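Local coordinates for protein alpha-1,2-Mannosidase (Trichoderma reesei, PDB 1HCU) that is a family 47 alpha-1,2-mannosidase that probably trims four alpha-1,2-linked mannose residues from high-mannose N-glycans, with calcium as cofactor, at residues His31-Pro36 with Val43-Asp48; Gln79-Ile84 with Leu134-Thr139; Ala147-Ser152 with Val165-Ala170; Glu184-Ser189 with Leu200-Glu205. All coordinates share one frame; numbering follows the deposited sequence.

Contact 1: residues His31-Pro36 with Val43-Asp48; sequences HHFAFP and VSNSFD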
loop_
_atom_site.group_PDB
_atom_site.type_symbol
_atom_site.label_atom_id
_atom_site.label_comp_id
_atom_site.label_asym_id
_atom_site.label_seq_id
_atom_site.Cartn_x
_atom_site.Cartn_y
_atom_site.Cartn_z
ATOM N N HIS A 31 -9.062 1.063 20.817
ATOM C CA HIS A 31 -8.409 0.908 22.110
ATOM C C HIS A 31 -9.337 0.312 23.157
ATOM O O HIS A 31 -8.929 -0.526 23.958
ATOM C CB HIS A 31 -7.904 2.266 22.606
ATOM C CG HIS A 31 -7.135 2.193 23.887
ATOM N ND1 HIS A 31 -6.943 3.288 24.701
ATOM C CD2 HIS A 31 -6.498 1.161 24.489
ATOM C CE1 HIS A 31 -6.221 2.933 25.750
ATOM N NE2 HIS A 31 -5.938 1.647 25.646
ATOM N N HIS A 32 -10.593 0.738 23.133
ATOM C CA HIS A 32 -11.562 0.274 24.109
ATOM C C HIS A 32 -12.213 -1.083 23.856
ATOM O O HIS A 32 -12.494 -1.813 24.806
ATOM C CB HIS A 32 -12.655 1.333 24.286
ATOM C CG HIS A 32 -13.540 1.091 25.467
ATOM N ND1 HIS A 32 -14.380 -0.001 25.559
ATOM C CD2 HIS A 32 -13.697 1.784 26.620
ATOM C CE1 HIS A 32 -15.015 0.031 26.718
ATOM N NE2 HIS A 32 -14.619 1.104 27.380
ATOM N N PHE A 33 -12.445 -1.439 22.596
ATOM C CA PHE A 33 -13.105 -2.707 22.310
ATOM C C PHE A 33 -12.274 -3.829 21.680
ATOM O O PHE A 33 -12.679 -4.997 21.734
ATOM C CB PHE A 33 -14.331 -2.473 21.421
ATOM C CG PHE A 33 -15.372 -1.573 22.026
ATOM C CD1 PHE A 33 -15.450 -0.232 21.663
ATOM C CD2 PHE A 33 -16.310 -2.076 22.921
ATOM C CE1 PHE A 33 -16.454 0.594 22.179
ATOM C CE2 PHE A 33 -17.313 -1.263 23.441
ATOM C CZ PHE A 33 -17.386 0.075 23.069
ATOM N N ALA A 34 -11.126 -3.496 21.093
ATOM C CA ALA A 34 -10.304 -4.507 20.428
ATOM C C ALA A 34 -8.875 -4.677 20.935
ATOM O O ALA A 34 -8.373 -5.797 21.008
ATOM C CB ALA A 34 -10.279 -4.231 18.932
ATOM N N PHE A 35 -8.210 -3.573 21.260
ATOM C CA PHE A 35 -6.834 -3.628 21.739
ATOM C C PHE A 35 -6.674 -4.679 22.846
ATOM O O PHE A 35 -7.536 -4.815 23.717
ATOM C CB PHE A 35 -6.426 -2.245 22.244
ATOM C CG PHE A 35 -4.993 -2.149 22.670
ATOM C CD1 PHE A 35 -4.654 -2.161 24.021
ATOM C CD2 PHE A 35 -3.978 -2.034 21.721
ATOM C CE1 PHE A 35 -3.326 -2.057 24.422
ATOM C CE2 PHE A 35 -2.642 -1.932 22.111
ATOM C CZ PHE A 35 -2.314 -1.942 23.465
ATOM N N PRO A 36 -5.567 -5.450 22.828
ATOM C CA PRO A 36 -4.443 -5.451 21.884
ATOM C C PRO A 36 -4.629 -6.375 20.680
ATOM O O PRO A 36 -3.658 -6.731 20.021
ATOM C CB PRO A 36 -3.258 -5.913 22.742
ATOM C CG PRO A 36 -3.763 -5.861 24.173
ATOM C CD PRO A 36 -5.207 -6.215 24.031
ATOM N N VAL A 43 -19.251 -2.200 14.559
ATOM C CA VAL A 43 -20.676 -2.363 14.824
ATOM C C VAL A 43 -20.923 -3.320 15.985
ATOM O O VAL A 43 -21.507 -2.947 17.007
ATOM C CB VAL A 43 -21.431 -2.892 13.597
ATOM C CG1 VAL A 43 -22.933 -2.877 13.879
ATOM C CG2 VAL A 43 -21.107 -2.044 12.376
ATOM N N SER A 44 -20.471 -4.558 15.826
ATOM C CA SER A 44 -20.638 -5.558 16.868
ATOM C C SER A 44 -19.729 -5.233 18.059
ATOM O O SER A 44 -19.907 -5.763 19.153
ATOM C CB SER A 44 -20.284 -6.937 16.308
ATOM O OG SER A 44 -18.962 -6.943 15.798
ATOM N N ASN A 45 -18.765 -4.344 17.834
ATOM C CA ASN A 45 -17.794 -3.958 18.856
ATOM C C ASN A 45 -16.943 -5.158 19.278
ATOM O O ASN A 45 -16.486 -5.242 20.412
ATOM C CB ASN A 45 -18.493 -3.335 20.073
ATOM C CG ASN A 45 -18.741 -1.837 19.910
ATOM O OD1 ASN A 45 -19.617 -1.268 20.562
ATOM N ND2 ASN A 45 -17.959 -1.192 19.052
ATOM N N SER A 46 -16.744 -6.094 18.356
ATOM C CA SER A 46 -15.921 -7.268 18.625
ATOM C C SER A 46 -14.578 -7.077 17.920
ATOM O O SER A 46 -14.244 -5.971 17.494
ATOM C CB SER A 46 -16.597 -8.551 18.129
ATOM O OG SER A 46 -16.734 -8.552 16.720
ATOM N N PHE A 47 -13.815 -8.152 17.788
ATOM C CA PHE A 47 -12.504 -8.065 17.166
ATOM C C PHE A 47 -12.113 -9.352 16.470
ATOM O O PHE A 47 -12.837 -10.345 16.514
ATOM C CB PHE A 47 -11.452 -7.751 18.232
ATOM C CG PHE A 47 -11.415 -8.753 19.356
ATOM C CD1 PHE A 47 -10.895 -10.034 19.160
ATOM C CD2 PHE A 47 -11.923 -8.427 20.606
ATOM C CE1 PHE A 47 -10.883 -10.975 20.196
ATOM C CE2 PHE A 47 -11.917 -9.357 21.650
ATOM C CZ PHE A 47 -11.394 -10.635 21.442
ATOM N N ASP A 48 -10.953 -9.317 15.825
ATOM C CA ASP A 48 -10.415 -10.485 15.152
ATOM C C ASP A 48 -8.902 -10.405 15.245
ATOM O O ASP A 48 -8.352 -9.373 15.646
ATOM C CB ASP A 48 -10.859 -10.539 13.683
ATOM C CG ASP A 48 -10.170 -9.502 12.806
ATOM O OD1 ASP A 48 -10.891 -8.766 12.098
ATOM O OD2 ASP A 48 -8.917 -9.426 12.801
#
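An amide-aromatic stack between N45 and F33 joins the end of helix 13-33 to the antiparallel hairpin of strands 39-41 and 46-48. No hydrogen bond crosses between H31-P36 and V43-D48. The N45 amide lies flat over the F33 ring, with the two planes only 5° apart. N45 CG sits over the ring centre, 3.7 Å above its plane. N45 OD1 lies towards the far end of the ring, 3.6 Å from F33 CZ, while N45 ND2 lies 3.7 Å from F33 CD1. The N45 CB methylene adds a CH-pi contact to the same face, 4.2 Å from the F33 ring centroid. The opposite face of F33 is covered by the imidazole of H32, so the phenyl ring is sandwiched.

Further along, A34 is where the chain leaves helical geometry. Its methyl meets the strand: A34 CB is 3.8 Å from F47 CB. With chi1 at 57°, F47 CG stands between its backbone N and carbonyl carbon, which leaves the ring edge against the helix end, F47 CD2 lying 3.7 Å from F33 O. F47 also stacks on H37 in the connecting loop.

N45 ND2 is hydrogen-bonded to S429 OG, a tie that would fix the rotation of the amide. The contact therefore rests on flat-surface and methyl packing, while the polar end of N45 is anchored by a third part of the chain.

Contact 2: residues Gln79-Ile84 with Leu134-Thr139; sequences QYVPQI and LRQAQT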
loop_
_atom_site.group_PDB
_atom_site.type_symbol
_atom_site.label_atom_id
_atom_site.label_comp_id
_atom_site.label_asym_id
_atom_site.label_seq_id
_atom_site.Cartn_x
_atom_site.Cartn_y
_atom_site.Cartn_z
ATOM N N GLN A 79 4.290 1.697 25.056
ATOM C CA GLN A 79 4.306 0.894 26.280
ATOM C C GLN A 79 3.934 -0.555 25.979
ATOM O O GLN A 79 4.345 -1.480 26.685
ATOM C CB GLN A 79 3.318 1.469 27.297
ATOM C CG GLN A 79 3.663 2.860 27.775
ATOM C CD GLN A 79 4.588 2.848 28.965
ATOM O OE1 GLN A 79 5.684 2.283 28.917
ATOM N NE2 GLN A 79 4.150 3.469 30.052
ATOM N N TYR A 80 3.154 -0.742 24.921
ATOM C CA TYR A 80 2.703 -2.063 24.510
ATOM C C TYR A 80 3.741 -2.863 23.705
ATOM O O TYR A 80 3.891 -4.070 23.919
ATOM C CB TYR A 80 1.409 -1.917 23.701
ATOM C CG TYR A 80 0.946 -3.183 23.015
ATOM C CD1 TYR A 80 0.862 -3.248 21.624
ATOM C CD2 TYR A 80 0.593 -4.316 23.752
ATOM C CE1 TYR A 80 0.438 -4.407 20.982
ATOM C CE2 TYR A 80 0.168 -5.486 23.120
ATOM C CZ TYR A 80 0.092 -5.520 21.735
ATOM O OH TYR A 80 -0.341 -6.662 21.095
ATOM N N VAL A 81 4.451 -2.196 22.793
ATOM C CA VAL A 81 5.445 -2.864 21.941
ATOM C C VAL A 81 6.314 -3.915 22.642
ATOM O O VAL A 81 6.419 -5.043 22.169
ATOM C CB VAL A 81 6.380 -1.838 21.233
ATOM C CG1 VAL A 81 7.444 -2.574 20.410
ATOM C CG2 VAL A 81 5.561 -0.933 20.318
ATOM N N PRO A 82 6.956 -3.557 23.771
ATOM C CA PRO A 82 7.805 -4.511 24.498
ATOM C C PRO A 82 7.045 -5.758 24.950
ATOM O O PRO A 82 7.643 -6.799 25.185
ATOM C CB PRO A 82 8.300 -3.696 25.694
ATOM C CG PRO A 82 8.284 -2.298 25.197
ATOM C CD PRO A 82 6.999 -2.233 24.417
ATOM N N GLN A 83 5.727 -5.645 25.084
ATOM C CA GLN A 83 4.910 -6.772 25.522
ATOM C C GLN A 83 4.613 -7.777 24.423
ATOM O O GLN A 83 4.349 -8.941 24.709
ATOM C CB GLN A 83 3.586 -6.277 26.104
ATOM C CG GLN A 83 3.699 -5.667 27.479
ATOM C CD GLN A 83 2.469 -4.861 27.849
ATOM O OE1 GLN A 83 2.348 -3.690 27.484
ATOM N NE2 GLN A 83 1.536 -5.492 28.564
ATOM N N ILE A 84 4.640 -7.344 23.168
ATOM C CA ILE A 84 4.341 -8.274 22.085
ATOM C C ILE A 84 5.351 -9.420 22.037
ATOM O O ILE A 84 6.544 -9.227 22.289
ATOM C CB ILE A 84 4.334 -7.576 20.702
ATOM C CG1 ILE A 84 3.373 -6.385 20.703
ATOM C CG2 ILE A 84 3.907 -8.578 19.638
ATOM C CD1 ILE A 84 3.514 -5.470 19.489
ATOM N N LEU A 134 12.979 -1.126 17.361
ATOM C CA LEU A 134 14.008 -1.771 16.558
ATOM C C LEU A 134 14.314 -3.182 17.049
ATOM O O LEU A 134 14.455 -4.104 16.244
ATOM C CB LEU A 134 15.291 -0.926 16.542
ATOM C CG LEU A 134 16.509 -1.501 15.810
ATOM C CD1 LEU A 134 16.130 -1.911 14.395
ATOM C CD2 LEU A 134 17.613 -0.460 15.774
ATOM N N ARG A 135 14.408 -3.364 18.363
ATOM C CA ARG A 135 14.691 -4.692 18.900
ATOM C C ARG A 135 13.601 -5.667 18.495
ATOM O O ARG A 135 13.886 -6.774 18.038
ATOM C CB ARG A 135 14.799 -4.661 20.429
ATOM C CG ARG A 135 16.052 -3.991 20.947
ATOM N N GLN A 136 12.347 -5.254 18.655
ATOM C CA GLN A 136 11.233 -6.129 18.298
ATOM C C GLN A 136 11.196 -6.426 16.799
ATOM O O GLN A 136 10.816 -7.523 16.396
ATOM C CB GLN A 136 9.908 -5.514 18.766
ATOM C CG GLN A 136 9.641 -5.662 20.270
ATOM C CD GLN A 136 9.125 -7.046 20.658
ATOM O OE1 GLN A 136 8.058 -7.172 21.255
ATOM N NE2 GLN A 136 9.878 -8.082 20.325
ATOM N N ALA A 137 11.607 -5.459 15.977
ATOM C CA ALA A 137 11.617 -5.646 14.524
ATOM C C ALA A 137 12.626 -6.733 14.153
ATOM O O ALA A 137 12.344 -7.609 13.340
ATOM C CB ALA A 137 11.976 -4.342 13.827
ATOM N N GLN A 138 13.804 -6.671 14.757
ATOM C CA GLN A 138 14.830 -7.662 14.489
ATOM C C GLN A 138 14.382 -9.037 14.990
ATOM O O GLN A 138 14.615 -10.046 14.332
ATOM C CB GLN A 138 16.138 -7.240 15.144
ATOM C CG GLN A 138 17.280 -8.208 14.920
ATOM C CD GLN A 138 18.623 -7.569 15.185
ATOM O OE1 GLN A 138 18.767 -6.761 16.100
ATOM N NE2 GLN A 138 19.620 -7.931 14.387
ATOM N N THR A 139 13.708 -9.075 16.137
ATOM C CA THR A 139 13.212 -10.337 16.678
ATOM C C THR A 139 12.233 -10.967 15.683
ATOM O O THR A 139 12.310 -12.166 15.394
ATOM C CB THR A 139 12.502 -10.132 18.051
ATOM O OG1 THR A 139 13.455 -9.694 19.026
ATOM C CG2 THR A 139 11.858 -11.428 18.531
#
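V81 O meets two groups: it accepts a hydrogen bond from I84 N at 3.1 Å, and the end of the Q136 amide reaches it from the facing helix. The atom modelled as Q136 OE1 is 2.8 Å from V81 O. The same atom is 2.8 Å from I84 O. Two carbonyl oxygens so near suit an amide nitrogen better than an oxygen, so the group may be flipped.

The Q136 chain bends at chi2 (-79°), which swings the amide across to the two carbonyls. Its methylene touches a methyl, with Q136 CG 3.8 Å from V81 CG1. The contact links helix 127-144 to the 3-10 turn that follows helix 71-80, within the (alpha/alpha)7 barrel of family 47. In that turn Q83 N donates to Y80 O at 2.7 Å. A leucine in place of Q136 would remove the amide and would probably leave V81 O and I84 O without the polar group set between them.

V81 also packs on L133 of helix 127-144 and on L109 of helix 98-117, and F86 touches Q136. An N-acetylglucosamine of a glycan attached to the protein lies about 5 Å from the side chain of P82.

Contact 3: residues Ala147-Ser152 with Val165-Ala170; sequences AFTTPS and VRRSGA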
loop_
_atom_site.group_PDB
_atom_site.type_symbol
_atom_site.label_atom_id
_atom_site.label_comp_id
_atom_site.label_asym_id
_atom_site.label_seq_id
_atom_site.Cartn_x
_atom_site.Cartn_y
_atom_site.Cartn_z
ATOM N N ALA A 147 11.845 -18.065 5.877
ATOM C CA ALA A 147 11.154 -18.031 4.597
ATOM C C ALA A 147 12.129 -18.134 3.421
ATOM O O ALA A 147 11.780 -18.648 2.353
ATOM C CB ALA A 147 10.352 -16.738 4.483
ATOM N N PHE A 148 13.348 -17.639 3.619
ATOM C CA PHE A 148 14.353 -17.670 2.569
ATOM C C PHE A 148 15.178 -18.943 2.505
ATOM O O PHE A 148 16.135 -19.011 1.726
ATOM C CB PHE A 148 15.308 -16.487 2.705
ATOM C CG PHE A 148 14.627 -15.155 2.681
ATOM C CD1 PHE A 148 14.177 -14.567 3.859
ATOM C CD2 PHE A 148 14.422 -14.491 1.477
ATOM C CE1 PHE A 148 13.540 -13.340 3.838
ATOM C CE2 PHE A 148 13.783 -13.263 1.446
ATOM C CZ PHE A 148 13.341 -12.685 2.631
ATOM N N THR A 149 14.824 -19.946 3.306
ATOM C CA THR A 149 15.577 -21.201 3.307
ATOM C C THR A 149 15.117 -22.163 2.212
ATOM O O THR A 149 15.049 -23.379 2.418
ATOM C CB THR A 149 15.506 -21.938 4.684
ATOM O OG1 THR A 149 14.141 -22.181 5.047
ATOM C CG2 THR A 149 16.201 -21.125 5.765
ATOM N N THR A 150 14.785 -21.611 1.050
ATOM C CA THR A 150 14.364 -22.419 -0.086
ATOM C C THR A 150 15.624 -22.702 -0.908
ATOM O O THR A 150 16.635 -22.035 -0.744
ATOM C CB THR A 150 13.375 -21.659 -0.978
ATOM O OG1 THR A 150 13.985 -20.438 -1.421
ATOM C CG2 THR A 150 12.096 -21.342 -0.215
ATOM N N PRO A 151 15.566 -23.691 -1.812
ATOM C CA PRO A 151 16.719 -24.043 -2.650
ATOM C C PRO A 151 17.254 -22.875 -3.482
ATOM O O PRO A 151 18.467 -22.751 -3.675
ATOM C CB PRO A 151 16.174 -25.177 -3.528
ATOM C CG PRO A 151 15.158 -25.822 -2.645
ATOM C CD PRO A 151 14.449 -24.628 -2.037
ATOM N N SER A 152 16.353 -22.018 -3.962
ATOM C CA SER A 152 16.743 -20.867 -4.787
ATOM C C SER A 152 16.999 -19.590 -3.988
ATOM O O SER A 152 17.778 -18.731 -4.399
ATOM C CB SER A 152 15.652 -20.550 -5.813
ATOM O OG SER A 152 14.487 -20.066 -5.166
ATOM N N VAL A 165 10.075 -22.516 14.462
ATOM C CA VAL A 165 10.224 -21.700 13.263
ATOM C C VAL A 165 10.418 -22.609 12.049
ATOM O O VAL A 165 11.409 -23.325 11.963
ATOM C CB VAL A 165 11.440 -20.729 13.376
ATOM C CG1 VAL A 165 11.572 -19.901 12.108
ATOM C CG2 VAL A 165 11.265 -19.808 14.574
ATOM N N ARG A 166 9.462 -22.579 11.121
ATOM C CA ARG A 166 9.528 -23.403 9.918
ATOM C C ARG A 166 8.878 -22.756 8.690
ATOM O O ARG A 166 8.034 -21.869 8.814
ATOM C CB ARG A 166 8.873 -24.772 10.174
ATOM C CG ARG A 166 7.505 -24.703 10.856
ATOM C CD ARG A 166 6.865 -26.079 10.979
ATOM N NE ARG A 166 6.275 -26.503 9.713
ATOM C CZ ARG A 166 4.976 -26.434 9.432
ATOM N NH1 ARG A 166 4.115 -25.970 10.329
ATOM N NH2 ARG A 166 4.540 -26.802 8.238
ATOM N N ARG A 167 9.295 -23.226 7.516
ATOM C CA ARG A 167 8.807 -22.779 6.211
ATOM C C ARG A 167 7.548 -23.581 5.939
ATOM O O ARG A 167 7.417 -24.700 6.438
ATOM C CB ARG A 167 9.808 -23.179 5.133
ATOM C CG ARG A 167 10.316 -22.105 4.241
ATOM C CD ARG A 167 11.241 -22.751 3.235
ATOM N NE ARG A 167 10.482 -23.562 2.288
ATOM C CZ ARG A 167 11.014 -24.494 1.511
ATOM N NH1 ARG A 167 12.316 -24.742 1.572
ATOM N NH2 ARG A 167 10.251 -25.167 0.663
ATOM N N SER A 168 6.640 -23.050 5.128
ATOM C CA SER A 168 5.426 -23.793 4.810
ATOM C C SER A 168 5.775 -24.868 3.770
ATOM O O SER A 168 5.123 -25.908 3.692
ATOM C CB SER A 168 4.350 -22.862 4.244
ATOM O OG SER A 168 4.615 -22.555 2.888
ATOM N N GLY A 169 6.807 -24.609 2.973
ATOM C CA GLY A 169 7.213 -25.565 1.959
ATOM C C GLY A 169 6.540 -25.354 0.613
ATOM O O GLY A 169 6.536 -26.251 -0.228
ATOM N N ALA A 170 5.963 -24.174 0.399
ATOM C CA ALA A 170 5.304 -23.892 -0.877
ATOM C C ALA A 170 6.330 -24.045 -1.991
ATOM O O ALA A 170 7.531 -23.895 -1.759
ATOM C CB ALA A 170 4.733 -22.477 -0.877
HETATM O O HOH W 1 14.958 -25.992 1.102
#
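R167 NH1 donates to T149 O at 3.2 Å, the one direct hydrogen bond between A147-S152 and V165-A170. The bond is bent, with an N-H...O angle of 141°. T149 O lies near the guanidinium plane, but the donor stands above the carbonyl plane, 44° out of it. A water closes a triangle with the pair: it donates to T149 O at 2.9 Å and weakly accepts from R167 NH1. The T150 methyl covers one guanidinium face, with CG2 3.6 Å above the plane and offset towards the rim. Lower on the arginine, T149 OG1 lies 3.5 Å from R167 CD. The R167 chain bends at chi3 (71°), which turns the guanidinium along the loop.

R167 belongs to strand 166-167, an outermost strand of a three-stranded antiparallel sheet with 158-160 and 96-97. An ST turn follows, in which the A170 N-H is shared between S168 OG, 3.3 Å from A170 N, and D156 OD1.

Outside this shell, D156 OD1 forms a salt bridge with R167 NE and also accepts from G169 N. D156 OD2 bonds S168 OG. A leucine in place of R167 would remove the guanidinium and is likely to leave D156 without its charged mate and T149 O without its N-H donor. The two threonines are set by neighbours: T149 OG1 bonds V146 O, while T150 OG1 pairs with V154 O and G153 N.

Contact 4: residues Glu184-Ser189 with Leu200-Glu205; sequences EWTRLS and LAQKGE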
loop_
_atom_site.group_PDB
_atom_site.type_symbol
_atom_site.label_atom_id
_atom_site.label_comp_id
_atom_site.label_asym_id
_atom_site.label_seq_id
_atom_site.Cartn_x
_atom_site.Cartn_y
_atom_site.Cartn_z
ATOM N N GLU A 184 12.043 -2.949 3.532
ATOM C CA GLU A 184 12.162 -3.044 4.981
ATOM C C GLU A 184 13.291 -3.910 5.508
ATOM O O GLU A 184 13.833 -3.635 6.576
ATOM C CB GLU A 184 10.820 -3.431 5.643
ATOM C CG GLU A 184 9.842 -4.289 4.864
ATOM C CD GLU A 184 9.254 -3.605 3.644
ATOM O OE1 GLU A 184 9.757 -3.859 2.532
ATOM O OE2 GLU A 184 8.294 -2.811 3.797
ATOM N N TRP A 185 13.671 -4.931 4.752
ATOM C CA TRP A 185 14.759 -5.807 5.166
ATOM C C TRP A 185 16.118 -5.123 4.964
ATOM O O TRP A 185 17.047 -5.337 5.743
ATOM C CB TRP A 185 14.674 -7.137 4.405
ATOM C CG TRP A 185 13.615 -8.043 4.987
ATOM C CD1 TRP A 185 12.266 -7.805 5.050
ATOM C CD2 TRP A 185 13.837 -9.282 5.670
ATOM N NE1 TRP A 185 11.642 -8.819 5.737
ATOM C CE2 TRP A 185 12.579 -9.739 6.129
ATOM C CE3 TRP A 185 14.977 -10.049 5.942
ATOM C CZ2 TRP A 185 12.430 -10.933 6.849
ATOM C CZ3 TRP A 185 14.829 -11.241 6.660
ATOM C CH2 TRP A 185 13.564 -11.667 7.103
ATOM N N THR A 186 16.230 -4.292 3.931
ATOM C CA THR A 186 17.476 -3.572 3.697
ATOM C C THR A 186 17.582 -2.492 4.769
ATOM O O THR A 186 18.658 -2.231 5.302
ATOM C CB THR A 186 17.517 -2.911 2.293
ATOM O OG1 THR A 186 17.621 -3.929 1.287
ATOM C CG2 THR A 186 18.715 -1.976 2.175
ATOM N N ARG A 187 16.444 -1.886 5.099
ATOM C CA ARG A 187 16.390 -0.846 6.124
ATOM C C ARG A 187 16.827 -1.444 7.460
ATOM O O ARG A 187 17.565 -0.821 8.216
ATOM C CB ARG A 187 14.962 -0.284 6.240
ATOM C CG ARG A 187 14.835 0.926 7.160
ATOM C CD ARG A 187 15.790 2.022 6.717
ATOM N NE ARG A 187 15.916 3.112 7.683
ATOM C CZ ARG A 187 17.037 3.808 7.876
ATOM N NH1 ARG A 187 18.125 3.516 7.169
ATOM N NH2 ARG A 187 17.070 4.803 8.760
ATOM N N LEU A 188 16.374 -2.661 7.739
ATOM C CA LEU A 188 16.728 -3.330 8.990
ATOM C C LEU A 188 18.252 -3.573 9.078
ATOM O O LEU A 188 18.861 -3.310 10.114
ATOM C CB LEU A 188 15.957 -4.658 9.113
ATOM C CG LEU A 188 16.085 -5.426 10.437
ATOM C CD1 LEU A 188 15.576 -4.567 11.576
ATOM C CD2 LEU A 188 15.313 -6.724 10.369
ATOM N N SER A 189 18.861 -4.068 7.997
ATOM C CA SER A 189 20.305 -4.312 7.987
ATOM C C SER A 189 21.065 -3.022 8.255
ATOM O O SER A 189 22.044 -3.010 8.995
ATOM C CB SER A 189 20.774 -4.865 6.637
ATOM O OG SER A 189 20.295 -6.174 6.413
ATOM N N LEU A 200 19.352 -11.539 2.069
ATOM C CA LEU A 200 18.266 -12.474 1.855
ATOM C C LEU A 200 17.189 -11.912 0.938
ATOM O O LEU A 200 16.801 -12.547 -0.039
ATOM C CB LEU A 200 17.653 -12.856 3.204
ATOM C CG LEU A 200 18.037 -14.198 3.842
ATOM C CD1 LEU A 200 19.341 -14.734 3.260
ATOM C CD2 LEU A 200 18.119 -14.020 5.352
ATOM N N ALA A 201 16.707 -10.720 1.256
ATOM C CA ALA A 201 15.652 -10.093 0.470
ATOM C C ALA A 201 16.085 -9.812 -0.962
ATOM O O ALA A 201 15.338 -10.061 -1.917
ATOM C CB ALA A 201 15.211 -8.794 1.140
ATOM N N GLN A 202 17.293 -9.285 -1.100
ATOM C CA GLN A 202 17.845 -8.949 -2.403
ATOM C C GLN A 202 18.109 -10.157 -3.289
ATOM O O GLN A 202 18.035 -10.061 -4.518
ATOM C CB GLN A 202 19.121 -8.134 -2.213
ATOM C CG GLN A 202 18.823 -6.780 -1.598
ATOM C CD GLN A 202 20.059 -5.971 -1.323
ATOM O OE1 GLN A 202 20.011 -4.982 -0.598
ATOM N NE2 GLN A 202 21.177 -6.379 -1.899
ATOM N N LYS A 203 18.414 -11.292 -2.671
ATOM C CA LYS A 203 18.666 -12.498 -3.443
ATOM C C LYS A 203 17.351 -12.954 -4.050
ATOM O O LYS A 203 17.280 -13.276 -5.235
ATOM C CB LYS A 203 19.247 -13.611 -2.560
ATOM C CG LYS A 203 19.514 -14.913 -3.323
ATOM C CD LYS A 203 20.374 -15.888 -2.520
ATOM C CE LYS A 203 20.810 -17.070 -3.376
ATOM N NZ LYS A 203 21.662 -18.038 -2.617
ATOM N N GLY A 204 16.302 -12.973 -3.237
ATOM C CA GLY A 204 15.011 -13.386 -3.751
ATOM C C GLY A 204 14.550 -12.442 -4.843
ATOM O O GLY A 204 13.897 -12.858 -5.799
ATOM N N GLU A 205 14.907 -11.168 -4.700
ATOM C CA GLU A 205 14.522 -10.134 -5.664
ATOM C C GLU A 205 15.269 -10.291 -6.988
ATOM O O GLU A 205 14.720 -10.014 -8.056
ATOM C CB GLU A 205 14.804 -8.742 -5.074
ATOM C CG GLU A 205 14.492 -7.552 -5.995
ATOM C CD GLU A 205 13.085 -6.968 -5.814
ATOM O OE1 GLU A 205 12.754 -6.011 -6.542
ATOM O OE2 GLU A 205 12.314 -7.444 -4.954
#
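Helix 182-192 and helix 196-209 run roughly antiparallel here and come nearest at W185 and A201, whose CA atoms are 6.4 Å apart. Small meets large at this point. W185 CB is 3.7 Å from A201 CB, and the methyl approaches the indole obliquely. With chi1 at -78°, W185 CG is anti to its carbonyl carbon, which leaves CB against A201 and sends the indole on towards F148. That phenylalanine, from the loop before strand 158-160, meets the indole edge-to-face and also touches L200, so it packs against both helices, while N102 and L106 of helix 98-117 touch the indole as well.

At the next residue of each helix, T186 and Q202 cross at about a right angle. T186 OG1 is 3.2 Å from Q202 OE1, but this is not a hydrogen bond. The threonine hydroxyl donates instead to V182 O in its own helix. Q202 is extended beyond CG, which carries its amide to the threonine.

The W185 side chain is about 12 Å from that of E100, a predicted proton donor, and about 11 Å from that of T485, which binds calcium. Consecutive antiparallel helices joined by a short loop are characteristic of the (alpha/alpha)7 barrel of family 47 mannosidases.

How the contacts relate
The four contacts follow one another along the chain. Contact 1 meets contact 2 through Y80, whose ring packs edge-to-face on F35 and whose OH lies 3.4 Å from P36 CB. Contact 2 touches contact 4 through leucines, with L134 CD1 3.9 Å from L188 CD1. Contacts 3 and 4 are closest, their centres about 16 Å apart, and F148 joins them: its CE1 is 3.7 Å from W185 CH2. Contacts 1 and 3 stay apart, with nearest atoms about 21 Å from each other. Contacts 1, 2 and 3 lie away from the annotated sites, whereas contact 4, through W185, is the one that approaches the calcium-binding T485 and the predicted catalytic E100.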